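Local coordinates for protein NRD1 (Saccharomyces cerevisiae, PDB 3CLJ), which binds the phosphorylated C-terminal domain of RNA polymerase II through its CTD-interacting domain and acts in the Nrd1-Nab3-Sen1 transcription termination complex, at residues E103-A108 and E118-L123; M122-W127 and N139-K144; I47-S50 and S56-L59. One frame throughout, in Å; residues are numbered along the deposited sequence.

Contact 1: residues E103-A108 and E118-L123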
ATOM      1  N   GLU A 103      -0.825  11.480   0.523  1.00 44.65           N
ATOM      2  CA  GLU A 103      -2.241  11.537   0.951  1.00 45.94           C
ATOM      3  C   GLU A 103      -2.587  10.349   1.866  1.00 45.39           C
ATOM      4  O   GLU A 103      -3.176  10.496   2.968  1.00 43.95           O
ATOM      5  CB  GLU A 103      -3.184  11.527  -0.268  1.00 46.67           C
ATOM      6  CG  GLU A 103      -4.663  11.316   0.061  1.00 47.96           C
ATOM      7  CD  GLU A 103      -5.478  10.796  -1.119  1.00 48.49           C
ATOM      8  OE1 GLU A 103      -5.050  11.002  -2.303  1.00 50.48           O
ATOM      9  OE2 GLU A 103      -6.545  10.187  -0.835  1.00 46.68           O
ATOM     10  N   LEU A 104      -2.231   9.160   1.384  1.00 45.01           N
ATOM     11  CA  LEU A 104      -2.599   7.959   2.098  1.00 44.47           C
ATOM     12  C   LEU A 104      -1.845   7.862   3.416  1.00 44.97           C
ATOM     13  O   LEU A 104      -2.417   7.432   4.395  1.00 44.96           O
ATOM     14  CB  LEU A 104      -2.320   6.690   1.249  1.00 42.81           C
ATOM     15  CG  LEU A 104      -3.060   6.566  -0.075  1.00 41.91           C
ATOM     16  CD1 LEU A 104      -2.715   5.159  -0.678  1.00 40.51           C
ATOM     17  CD2 LEU A 104      -4.576   6.804   0.029  1.00 40.66           C
ATOM     18  N   LEU A 105      -0.549   8.149   3.409  1.00 43.67           N
ATOM     19  CA  LEU A 105       0.231   8.151   4.670  1.00 44.41           C
ATOM     20  C   LEU A 105      -0.239   9.155   5.704  1.00 44.65           C
ATOM     21  O   LEU A 105      -0.366   8.805   6.876  1.00 45.16           O
ATOM     22  CB  LEU A 105       1.720   8.462   4.387  1.00 43.89           C
ATOM     23  CG  LEU A 105       2.478   7.274   3.770  1.00 42.50           C
ATOM     24  CD1 LEU A 105       3.768   7.786   2.993  1.00 40.16           C
ATOM     25  CD2 LEU A 105       2.801   6.188   4.833  1.00 40.00           C
ATOM     26  N   SER A 106      -0.453  10.420   5.293  1.00 45.42           N
ATOM     27  CA  SER A 106      -0.886  11.445   6.231  1.00 45.15           C
ATOM     28  C   SER A 106      -2.175  11.033   6.910  1.00 44.69           C
ATOM     29  O   SER A 106      -2.293  11.172   8.122  1.00 44.28           O
ATOM     30  CB  SER A 106      -1.028  12.833   5.555  1.00 45.25           C
ATOM     31  OG  SER A 106       0.247  13.125   4.968  1.00 50.59           O
ATOM     32  N   ASP A 107      -3.138  10.546   6.126  1.00 43.81           N
ATOM     33  CA  ASP A 107      -4.400  10.096   6.681  1.00 44.72           C
ATOM     34  C   ASP A 107      -4.225   8.853   7.578  1.00 44.28           C
ATOM     35  O   ASP A 107      -4.819   8.783   8.637  1.00 44.55           O
ATOM     36  CB  ASP A 107      -5.424   9.781   5.575  1.00 44.13           C
ATOM     37  CG  ASP A 107      -6.828   9.692   6.099  1.00 47.86           C
ATOM     38  OD1 ASP A 107      -7.208  10.563   6.931  1.00 51.63           O
ATOM     39  OD2 ASP A 107      -7.594   8.813   5.638  1.00 49.33           O
ATOM     40  N   ALA A 108      -3.455   7.867   7.133  1.00 44.50           N
ATOM     41  CA  ALA A 108      -3.260   6.651   7.943  1.00 43.98           C
ATOM     42  C   ALA A 108      -2.662   7.023   9.300  1.00 44.19           C
ATOM     43  O   ALA A 108      -3.120   6.515  10.329  1.00 43.71           O
ATOM     44  CB  ALA A 108      -2.370   5.617   7.197  1.00 42.49           C
ATOM     45  N   GLU A 118       3.712   3.939  14.952  1.00 48.20           N
ATOM     46  CA  GLU A 118       5.119   3.504  15.032  1.00 47.96           C
ATOM     47  C   GLU A 118       5.477   2.438  14.026  1.00 47.57           C
ATOM     48  O   GLU A 118       6.594   2.390  13.534  1.00 47.55           O
ATOM     49  CB  GLU A 118       5.713   3.370  16.458  0.50 48.69           C
ATOM     50  CG  GLU A 118       5.901   4.777  17.190  0.50 50.69           C
ATOM     51  CD  GLU A 118       6.882   5.828  16.520  0.50 52.54           C
ATOM     52  OE1 GLU A 118       8.114   5.662  16.714  0.50 52.64           O
ATOM     53  OE2 GLU A 118       6.429   6.840  15.868  0.50 50.14           O
ATOM     54  N   LYS A 119       4.483   1.593  13.712  1.00 46.74           N
ATOM     55  CA  LYS A 119       4.575   0.589  12.665  1.00 45.90           C
ATOM     56  C   LYS A 119       4.583   1.252  11.280  1.00 45.64           C
ATOM     57  O   LYS A 119       5.272   0.768  10.362  1.00 46.06           O
ATOM     58  CB  LYS A 119       3.418  -0.440  12.793  1.00 44.66           C
ATOM     59  CG  LYS A 119       3.655  -1.413  13.972  1.00 43.94           C
ATOM     60  CD  LYS A 119       2.374  -2.127  14.442  1.00 45.30           C
ATOM     61  CE  LYS A 119       2.640  -3.133  15.662  1.00 46.84           C
ATOM     62  NZ  LYS A 119       1.349  -3.389  16.438  1.00 45.02           N
ATOM     63  N   ILE A 120       3.816   2.326  11.111  1.00 45.01           N
ATOM     64  CA  ILE A 120       3.925   3.092   9.845  1.00 44.97           C
ATOM     65  C   ILE A 120       5.342   3.696   9.676  1.00 45.07           C
ATOM     66  O   ILE A 120       5.965   3.555   8.631  1.00 47.00           O
ATOM     67  CB  ILE A 120       2.825   4.190   9.718  1.00 46.00           C
ATOM     68  CG1 ILE A 120       1.417   3.552   9.698  1.00 45.23           C
ATOM     69  CG2 ILE A 120       3.141   5.169   8.480  1.00 44.21           C
ATOM     70  CD1 ILE A 120       0.265   4.502   9.888  1.00 43.96           C
ATOM     71  N   ARG A 121       5.860   4.330  10.721  1.00 45.94           N
ATOM     72  CA  ARG A 121       7.251   4.821  10.729  1.00 46.57           C
ATOM     73  C   ARG A 121       8.268   3.758  10.272  1.00 47.63           C
ATOM     74  O   ARG A 121       9.095   4.046   9.405  1.00 47.03           O
ATOM     75  CB  ARG A 121       7.549   5.405  12.111  1.00 46.75           C
ATOM     76  CG  ARG A 121       8.568   6.552  12.156  0.50 48.68           C
ATOM     77  CD  ARG A 121      10.027   6.099  11.990  0.50 49.35           C
ATOM     78  NE  ARG A 121      10.942   6.743  12.929  0.50 47.74           N
ATOM     79  CZ  ARG A 121      10.785   7.948  13.478  0.50 47.42           C
ATOM     80  NH1 ARG A 121       9.749   8.706  13.188  0.50 49.00           N
ATOM     81  NH2 ARG A 121      11.674   8.395  14.342  0.50 47.78           N
ATOM     82  N   MET A 122       8.186   2.520  10.793  1.00 49.00           N
ATOM     83  CA  MET A 122       9.120   1.467  10.340  1.00 48.61           C
ATOM     84  C   MET A 122       8.953   1.067   8.924  1.00 47.82           C
ATOM     85  O   MET A 122       9.919   0.828   8.196  1.00 48.25           O
ATOM     86  CB  MET A 122       9.041   0.171  11.168  1.00 51.70           C
ATOM     87  CG  MET A 122      10.027  -0.928  10.571  1.00 52.31           C
ATOM     88  SD  MET A 122      11.822  -0.568  10.753  1.00 65.43           S
ATOM     89  CE  MET A 122      12.369  -0.713   9.060  1.00 55.56           C
ATOM     90  N   LEU A 123       7.709   1.008   8.499  1.00 46.67           N
ATOM     91  CA  LEU A 123       7.410   0.791   7.123  1.00 46.47           C
ATOM     92  C   LEU A 123       7.988   1.886   6.213  1.00 46.17           C
ATOM     93  O   LEU A 123       8.539   1.586   5.121  1.00 45.73           O
ATOM     94  CB  LEU A 123       5.869   0.685   7.003  1.00 47.01           C
ATOM     95  CG  LEU A 123       5.220  -0.022   5.847  1.00 47.71           C
ATOM     96  CD1 LEU A 123       5.616  -1.513   5.767  1.00 41.13           C
ATOM     97  CD2 LEU A 123       3.669   0.239   5.829  1.00 43.97           C
TER

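Contact 2: residues M122-W127 and N139-K144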
ATOM      1  N   MET A 122       8.186   2.520  10.793  1.00 49.00           N
ATOM      2  CA  MET A 122       9.120   1.467  10.340  1.00 48.61           C
ATOM      3  C   MET A 122       8.953   1.067   8.924  1.00 47.82           C
ATOM      4  O   MET A 122       9.919   0.828   8.196  1.00 48.25           O
ATOM      5  CB  MET A 122       9.041   0.171  11.168  1.00 51.70           C
ATOM      6  CG  MET A 122      10.027  -0.928  10.571  1.00 52.31           C
ATOM      7  SD  MET A 122      11.822  -0.568  10.753  1.00 65.43           S
ATOM      8  CE  MET A 122      12.369  -0.713   9.060  1.00 55.56           C
ATOM      9  N   LEU A 123       7.709   1.008   8.499  1.00 46.67           N
ATOM     10  CA  LEU A 123       7.410   0.791   7.123  1.00 46.47           C
ATOM     11  C   LEU A 123       7.988   1.886   6.213  1.00 46.17           C
ATOM     12  O   LEU A 123       8.539   1.586   5.121  1.00 45.73           O
ATOM     13  CB  LEU A 123       5.869   0.685   7.003  1.00 47.01           C
ATOM     14  CG  LEU A 123       5.220  -0.022   5.847  1.00 47.71           C
ATOM     15  CD1 LEU A 123       5.616  -1.513   5.767  1.00 41.13           C
ATOM     16  CD2 LEU A 123       3.669   0.239   5.829  1.00 43.97           C
ATOM     17  N   LEU A 124       7.850   3.167   6.623  1.00 45.38           N
ATOM     18  CA  LEU A 124       8.576   4.267   5.931  1.00 44.56           C
ATOM     19  C   LEU A 124      10.072   4.006   5.818  1.00 44.52           C
ATOM     20  O   LEU A 124      10.716   4.354   4.803  1.00 44.29           O
ATOM     21  CB  LEU A 124       8.325   5.644   6.618  1.00 43.45           C
ATOM     22  CG  LEU A 124       6.869   6.101   6.363  1.00 45.17           C
ATOM     23  CD1 LEU A 124       6.464   7.327   7.192  1.00 44.31           C
ATOM     24  CD2 LEU A 124       6.668   6.360   4.817  1.00 41.32           C
ATOM     25  N   ASP A 125      10.646   3.405   6.864  1.00 44.90           N
ATOM     26  CA  ASP A 125      12.091   3.124   6.861  1.00 45.98           C
ATOM     27  C   ASP A 125      12.477   2.039   5.864  1.00 45.70           C
ATOM     28  O   ASP A 125      13.480   2.147   5.145  1.00 46.07           O
ATOM     29  CB  ASP A 125      12.573   2.786   8.276  1.00 46.43           C
ATOM     30  CG  ASP A 125      12.622   4.021   9.176  1.00 50.23           C
ATOM     31  OD1 ASP A 125      12.551   5.152   8.628  1.00 52.69           O
ATOM     32  OD2 ASP A 125      12.737   3.876  10.426  1.00 53.21           O
ATOM     33  N   ILE A 126      11.660   0.997   5.805  1.00 46.55           N
ATOM     34  CA  ILE A 126      11.766  -0.046   4.772  1.00 46.71           C
ATOM     35  C   ILE A 126      11.547   0.540   3.366  1.00 46.50           C
ATOM     36  O   ILE A 126      12.328   0.253   2.460  1.00 48.26           O
ATOM     37  CB  ILE A 126      10.775  -1.206   5.109  1.00 47.08           C
ATOM     38  CG1 ILE A 126      11.316  -2.042   6.290  1.00 47.94           C
ATOM     39  CG2 ILE A 126      10.422  -2.079   3.893  1.00 48.91           C
ATOM     40  CD1 ILE A 126      10.160  -2.552   7.088  1.00 52.75           C
ATOM     41  N   TRP A 127      10.543   1.392   3.174  1.00 45.21           N
ATOM     42  CA  TRP A 127      10.367   2.037   1.854  1.00 45.00           C
ATOM     43  C   TRP A 127      11.602   2.838   1.440  1.00 45.13           C
ATOM     44  O   TRP A 127      12.058   2.787   0.290  1.00 44.00           O
ATOM     45  CB  TRP A 127       9.109   2.923   1.885  1.00 45.60           C
ATOM     46  CG  TRP A 127       7.858   2.067   1.972  1.00 44.22           C
ATOM     47  CD1 TRP A 127       7.819   0.665   1.957  1.00 44.98           C
ATOM     48  CD2 TRP A 127       6.493   2.493   2.078  1.00 45.08           C
ATOM     49  NE1 TRP A 127       6.539   0.224   2.017  1.00 45.27           N
ATOM     50  CE2 TRP A 127       5.687   1.307   2.074  1.00 44.88           C
ATOM     51  CE3 TRP A 127       5.857   3.742   2.116  1.00 45.04           C
ATOM     52  CZ2 TRP A 127       4.308   1.345   2.106  1.00 44.70           C
ATOM     53  CZ3 TRP A 127       4.481   3.771   2.182  1.00 44.13           C
ATOM     54  CH2 TRP A 127       3.714   2.580   2.180  1.00 44.76           C
ATOM     55  N   ASN A 139      10.380  12.167   4.422  1.00 33.18           N
ATOM     56  CA  ASN A 139      11.064  12.300   5.682  1.00 34.45           C
ATOM     57  C   ASN A 139      10.345  13.222   6.719  1.00 34.12           C
ATOM     58  O   ASN A 139      10.558  13.065   7.921  1.00 34.98           O
ATOM     59  CB  ASN A 139      12.502  12.717   5.421  1.00 31.37           C
ATOM     60  CG  ASN A 139      13.352  12.851   6.692  1.00 34.88           C
ATOM     61  OD1 ASN A 139      13.867  13.939   6.993  1.00 35.65           O
ATOM     62  ND2 ASN A 139      13.567  11.748   7.385  1.00 33.34           N
ATOM     63  N   ALA A 140       9.580  14.191   6.247  1.00 33.91           N
ATOM     64  CA  ALA A 140       8.783  15.076   7.114  1.00 35.58           C
ATOM     65  C   ALA A 140       7.535  14.306   7.632  1.00 36.65           C
ATOM     66  O   ALA A 140       7.282  14.316   8.826  1.00 36.95           O
ATOM     67  CB  ALA A 140       8.390  16.363   6.391  1.00 34.23           C
ATOM     68  N   ILE A 141       6.868  13.561   6.747  1.00 37.77           N
ATOM     69  CA  ILE A 141       5.745  12.699   7.093  1.00 41.11           C
ATOM     70  C   ILE A 141       6.165  11.656   8.131  1.00 41.33           C
ATOM     71  O   ILE A 141       5.427  11.366   9.062  1.00 39.94           O
ATOM     72  CB  ILE A 141       5.143  12.041   5.835  1.00 41.83           C
ATOM     73  CG1 ILE A 141       4.470  13.089   4.973  1.00 46.08           C
ATOM     74  CG2 ILE A 141       4.163  10.905   6.184  1.00 44.98           C
ATOM     75  CD1 ILE A 141       4.182  12.581   3.528  1.00 50.90           C
ATOM     76  N   ARG A 142       7.388  11.150   7.989  1.00 41.84           N
ATOM     77  CA  ARG A 142       7.944  10.209   8.911  1.00 42.83           C
ATOM     78  C   ARG A 142       8.104  10.751  10.353  1.00 42.91           C
ATOM     79  O   ARG A 142       8.098   9.987  11.312  1.00 42.66           O
ATOM     80  CB  ARG A 142       9.292   9.722   8.349  1.00 43.96           C
ATOM     81  CG  ARG A 142       9.887   8.509   9.024  1.00 45.43           C
ATOM     82  CD  ARG A 142      11.302   8.800   9.377  1.00 52.13           C
ATOM     83  NE  ARG A 142      11.993   7.649   9.973  1.00 57.16           N
ATOM     84  CZ  ARG A 142      13.152   7.710  10.645  1.00 60.93           C
ATOM     85  NH1 ARG A 142      13.780   8.873  10.831  1.00 60.70           N
ATOM     86  NH2 ARG A 142      13.703   6.598  11.142  1.00 58.98           N
ATOM     87  N   SER A 143       8.262  12.054  10.546  1.00 43.74           N
ATOM     88  CA  SER A 143       8.525  12.540  11.928  1.00 43.96           C
ATOM     89  C   SER A 143       7.307  12.408  12.892  1.00 43.89           C
ATOM     90  O   SER A 143       6.131  12.487  12.458  1.00 43.07           O
ATOM     91  CB  SER A 143       9.121  13.945  11.920  1.00 43.91           C
ATOM     92  OG  SER A 143       8.209  14.829  11.345  1.00 43.15           O
ATOM     93  N   LYS A 144       7.619  12.105  14.159  1.00 44.46           N
ATOM     94  CA  LYS A 144       6.669  12.006  15.320  1.00 47.41           C
ATOM     95  C   LYS A 144       5.929  13.333  15.584  1.00 48.42           C
ATOM     96  O   LYS A 144       4.802  13.358  16.139  1.00 49.22           O
ATOM     97  CB  LYS A 144       7.402  11.636  16.640  1.00 45.99           C
ATOM     98  CG  LYS A 144       7.638  10.168  16.844  1.00 49.59           C
ATOM     99  CD  LYS A 144       8.213   9.925  18.258  1.00 50.81           C
ATOM    100  CE  LYS A 144       7.806   8.517  18.766  1.00 55.77           C
ATOM    101  NZ  LYS A 144       8.264   8.157  20.154  1.00 55.51           N
TER

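Contact 3: residues I47-S50 and S56-L59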
ATOM      1  N   ILE A  47      -5.662   1.494  -3.381  1.00 43.50           N
ATOM      2  CA  ILE A  47      -5.634   2.941  -3.032  1.00 42.91           C
ATOM      3  C   ILE A  47      -6.918   3.343  -2.309  1.00 42.56           C
ATOM      4  O   ILE A  47      -6.892   3.978  -1.243  1.00 43.47           O
ATOM      5  CB  ILE A  47      -5.404   3.826  -4.285  1.00 42.51           C
ATOM      6  CG1 ILE A  47      -3.944   3.642  -4.791  1.00 41.46           C
ATOM      7  CG2 ILE A  47      -5.635   5.304  -3.956  1.00 41.58           C
ATOM      8  CD1 ILE A  47      -3.638   4.300  -6.134  1.00 40.40           C
ATOM      9  N   ASP A  48      -8.044   2.941  -2.889  1.00 42.51           N
ATOM     10  CA  ASP A  48      -9.352   3.280  -2.371  1.00 42.66           C
ATOM     11  C   ASP A  48      -9.651   2.532  -1.068  1.00 42.58           C
ATOM     12  O   ASP A  48     -10.331   3.055  -0.178  1.00 42.91           O
ATOM     13  CB  ASP A  48     -10.405   3.018  -3.460  1.00 41.49           C
ATOM     14  CG  ASP A  48     -10.341   4.056  -4.604  1.00 42.35           C
ATOM     15  OD1 ASP A  48      -9.757   5.144  -4.404  1.00 44.23           O
ATOM     16  OD2 ASP A  48     -10.947   3.849  -5.695  1.00 42.06           O
ATOM     17  N   TYR A  49      -9.166   1.302  -0.967  1.00 42.74           N
ATOM     18  CA  TYR A  49      -9.297   0.570   0.270  1.00 44.15           C
ATOM     19  C   TYR A  49      -8.591   1.360   1.412  1.00 44.09           C
ATOM     20  O   TYR A  49      -9.142   1.532   2.494  1.00 44.69           O
ATOM     21  CB  TYR A  49      -8.674  -0.845   0.143  1.00 43.19           C
ATOM     22  CG  TYR A  49      -8.737  -1.527   1.466  1.00 44.62           C
ATOM     23  CD1 TYR A  49      -9.979  -1.965   1.981  1.00 45.08           C
ATOM     24  CD2 TYR A  49      -7.587  -1.659   2.262  1.00 44.81           C
ATOM     25  CE1 TYR A  49     -10.050  -2.577   3.251  1.00 45.85           C
ATOM     26  CE2 TYR A  49      -7.634  -2.282   3.483  1.00 38.32           C
ATOM     27  CZ  TYR A  49      -8.881  -2.687   4.005  1.00 44.06           C
ATOM     28  OH  TYR A  49      -8.945  -3.252   5.263  1.00 46.03           O
ATOM     29  N   SER A  50      -7.380   1.815   1.152  1.00 42.72           N
ATOM     30  CA  SER A  50      -6.659   2.711   2.084  1.00 44.20           C
ATOM     31  C   SER A  50      -7.444   3.970   2.492  1.00 43.32           C
ATOM     32  O   SER A  50      -7.439   4.399   3.655  1.00 42.51           O
ATOM     33  CB  SER A  50      -5.300   3.130   1.470  1.00 42.02           C
ATOM     34  OG  SER A  50      -4.427   3.638   2.475  1.00 46.01           O
ATOM     35  N   SER A  56      -8.512   1.831  12.485  1.00 42.92           N
ATOM     36  CA  SER A  56      -7.618   0.781  12.990  1.00 43.48           C
ATOM     37  C   SER A  56      -7.047  -0.105  11.808  1.00 42.94           C
ATOM     38  O   SER A  56      -5.990  -0.734  11.932  1.00 43.90           O
ATOM     39  CB  SER A  56      -8.357  -0.045  14.035  1.00 41.87           C
ATOM     40  OG  SER A  56      -9.272  -0.915  13.362  1.00 44.26           O
ATOM     41  N   HIS A  57      -7.745  -0.081  10.676  1.00 42.47           N
ATOM     42  CA  HIS A  57      -7.424  -0.812   9.478  1.00 42.32           C
ATOM     43  C   HIS A  57      -6.438  -0.095   8.512  1.00 43.47           C
ATOM     44  O   HIS A  57      -5.955  -0.696   7.539  1.00 44.58           O
ATOM     45  CB  HIS A  57      -8.731  -1.234   8.747  1.00 39.79           C
ATOM     46  CG  HIS A  57      -9.481  -2.362   9.412  1.00 37.23           C
ATOM     47  ND1 HIS A  57      -9.598  -2.492  10.775  1.00 38.21           N
ATOM     48  CD2 HIS A  57     -10.154  -3.416   8.885  1.00 40.38           C
ATOM     49  CE1 HIS A  57     -10.323  -3.557  11.067  1.00 39.06           C
ATOM     50  NE2 HIS A  57     -10.671  -4.141   9.932  1.00 39.46           N
ATOM     51  N   LYS A  58      -6.104   1.165   8.774  1.00 44.12           N
ATOM     52  CA  LYS A  58      -5.198   1.897   7.879  1.00 42.73           C
ATOM     53  C   LYS A  58      -3.790   1.297   7.778  1.00 42.42           C
ATOM     54  O   LYS A  58      -3.220   1.272   6.692  1.00 42.99           O
ATOM     55  CB  LYS A  58      -5.099   3.363   8.299  1.00 42.81           C
ATOM     56  CG  LYS A  58      -6.418   4.109   8.297  1.00 44.62           C
ATOM     57  CD  LYS A  58      -6.707   4.700   6.922  1.00 42.97           C
ATOM     58  CE  LYS A  58      -8.159   5.213   6.874  1.00 45.55           C
ATOM     59  NZ  LYS A  58      -8.364   6.073   5.662  1.00 46.81           N
ATOM     60  N   LEU A  59      -3.246   0.816   8.896  1.00 42.35           N
ATOM     61  CA  LEU A  59      -1.975   0.134   8.892  1.00 42.13           C
ATOM     62  C   LEU A  59      -2.004  -1.047   7.903  1.00 43.28           C
ATOM     63  O   LEU A  59      -1.166  -1.113   6.979  1.00 43.98           O
ATOM     64  CB  LEU A  59      -1.647  -0.351  10.304  1.00 41.93           C
ATOM     65  CG  LEU A  59      -0.329  -1.154  10.468  1.00 41.60           C
ATOM     66  CD1 LEU A  59       0.902  -0.332   9.925  1.00 36.24           C
ATOM     67  CD2 LEU A  59      -0.125  -1.652  11.898  1.00 39.47           C
TER
HETATM   68  O   HOH W   1      -6.647  -3.208   6.554  1.00 33.60           O

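Contact 1: residues E103-A108 and E118-L123
I120 carries this contact, reaching from helix 114-130 to L105 and A108 on helix 90-111. These helices follow each other in the chain and pack side by side in the all-helical CID domain. I120 points at the facing helix, and its two branches part to meet different partners. The methyl CG2 lies anti to the backbone N. It meets CD2 of L105, with I120 CG2 and L105 CD2 3.8 Å apart. The longer branch leaves beside the backbone N (chi1 -62°) and extends through CG1, which brings CD1 to A108. There I120 CD1 is 3.9 Å from A108 CB and equally close to A108 C, so the methyl rests on backbone as well as side chain. L105 does not point straight across. Its CB leaves to one side, and the end of the chain swings nearer. The L105 and I120 side chains lie alongside each other, running in opposite senses. The nearest CA atoms, of L105 and I120, are 8.1 Å apart. A108 also packs on K58 and L62 of helix 58-77. All three touching residues are buried. Between 103-108 and 118-123 the contact is apolar, so it rests on methyl packing and the exclusion of water, without directional bonds.

Contact 2: residues M122-W127 and N139-K144
The helical segment 122-127 faces a turn in 139-144, and the backbones come nearest at L124 and R142, whose CA atoms are 6.7 Å apart. L124 points at the turn. Its CD1 lies against the R142 backbone, 3.7 Å from R142 CA, and also touches R142 CB. The two side chains then run past each other in opposite directions. I141 points back at the helix, and its CG2 is a looser neighbour of L124 CD1, at 4.4 Å. Next to this apolar patch is a salt bridge. R142 starts with CG anti to its own N (chi1 -167°) and bends at chi2, which brings the guanidinium across D125 at about a right angle. The firmer bond runs from R142 NH2 to D125 OD2, at 3.0 Å and 165°. It uses the syn side of the carboxylate and lies nearly in the guanidinium plane. R142 NE is 2.9 Å from D125 OD1, but this bond is bent and weak. The planes of the two groups are 55° apart, so the pairing is skewed. This is the all-helical CID fold, and the turn leads from the loop after helix 114-130 into helix 144-149. A140 to S143 form a type I beta turn, with S143 at the N-cap position of that last helix. A140 O accepts from both S143 N and S143 OG, the latter at 2.7 Å. An alanine in place of R142 would probably leave the D125 carboxylate without its main cationic mate and uncover part of L124. Deeper in, L124 packs on L105 of helix 90-111, and I141 on Q102 and I109.

Contact 3: residues I47-S50 and S56-L59
The connection between helix 39-52 and helix 58-77 is bridged here, in the helical CID domain. K58, on helix 58-77, bonds the backbone near the end of the first. Its CB points away from segment 47-50, but the chain bends back at chi2 (-88°) and then runs extended to the amine. K58 NZ donates to S50 O at 2.8 Å, in the carbonyl plane. K58 CD and CE also lie close to that oxygen. The amine has a second strong partner, a salt bridge to D107 of helix 90-111, so one buried charge joins three helices. The hydroxyl of S50 bonds S61 instead. On the other flank, Y49 extends with CG anti to its backbone N (chi1 176°), which carries the phenol to H57. Y49 OH comes to the edge of the H57 ring, 3.8 Å from H57 CD2. A water joins the two more firmly: Y49 OH donates to it at 2.6 Å, and it donates to H57 O at 2.8 Å. S56 OG and H57 ND1 are hydrogen-bonded at 3.0 Å, which restrains the imidazole. The arrangement is that of two successive helices of an all-alpha domain, joined by a short connection and bridged by a lysine on a carbonyl near a helix end.

In the fold
Contacts 1 and 2 are neighbours, with centres about 7 Å apart. Both use helix 114-130 and share M122 and L123. L105 joins them, its CD1 lying 3.7 Å from L124 CD2 and its CB 3.9 Å from I141 CG2. Contact 3 closes earlier in the chain, and its centre is about 10 Å from that of contact 1. The two meet through helix 90-111: D107 OD2 forms a salt bridge to K58 NZ at 2.8 Å, and A108 CB packs on K58 CB. Contacts 2 and 3 do not touch; their centres are about 17 Å apart. All three lie in the CID domain; through D107 and A108, helix 90-111 links K58 in contact 3 to contact 1.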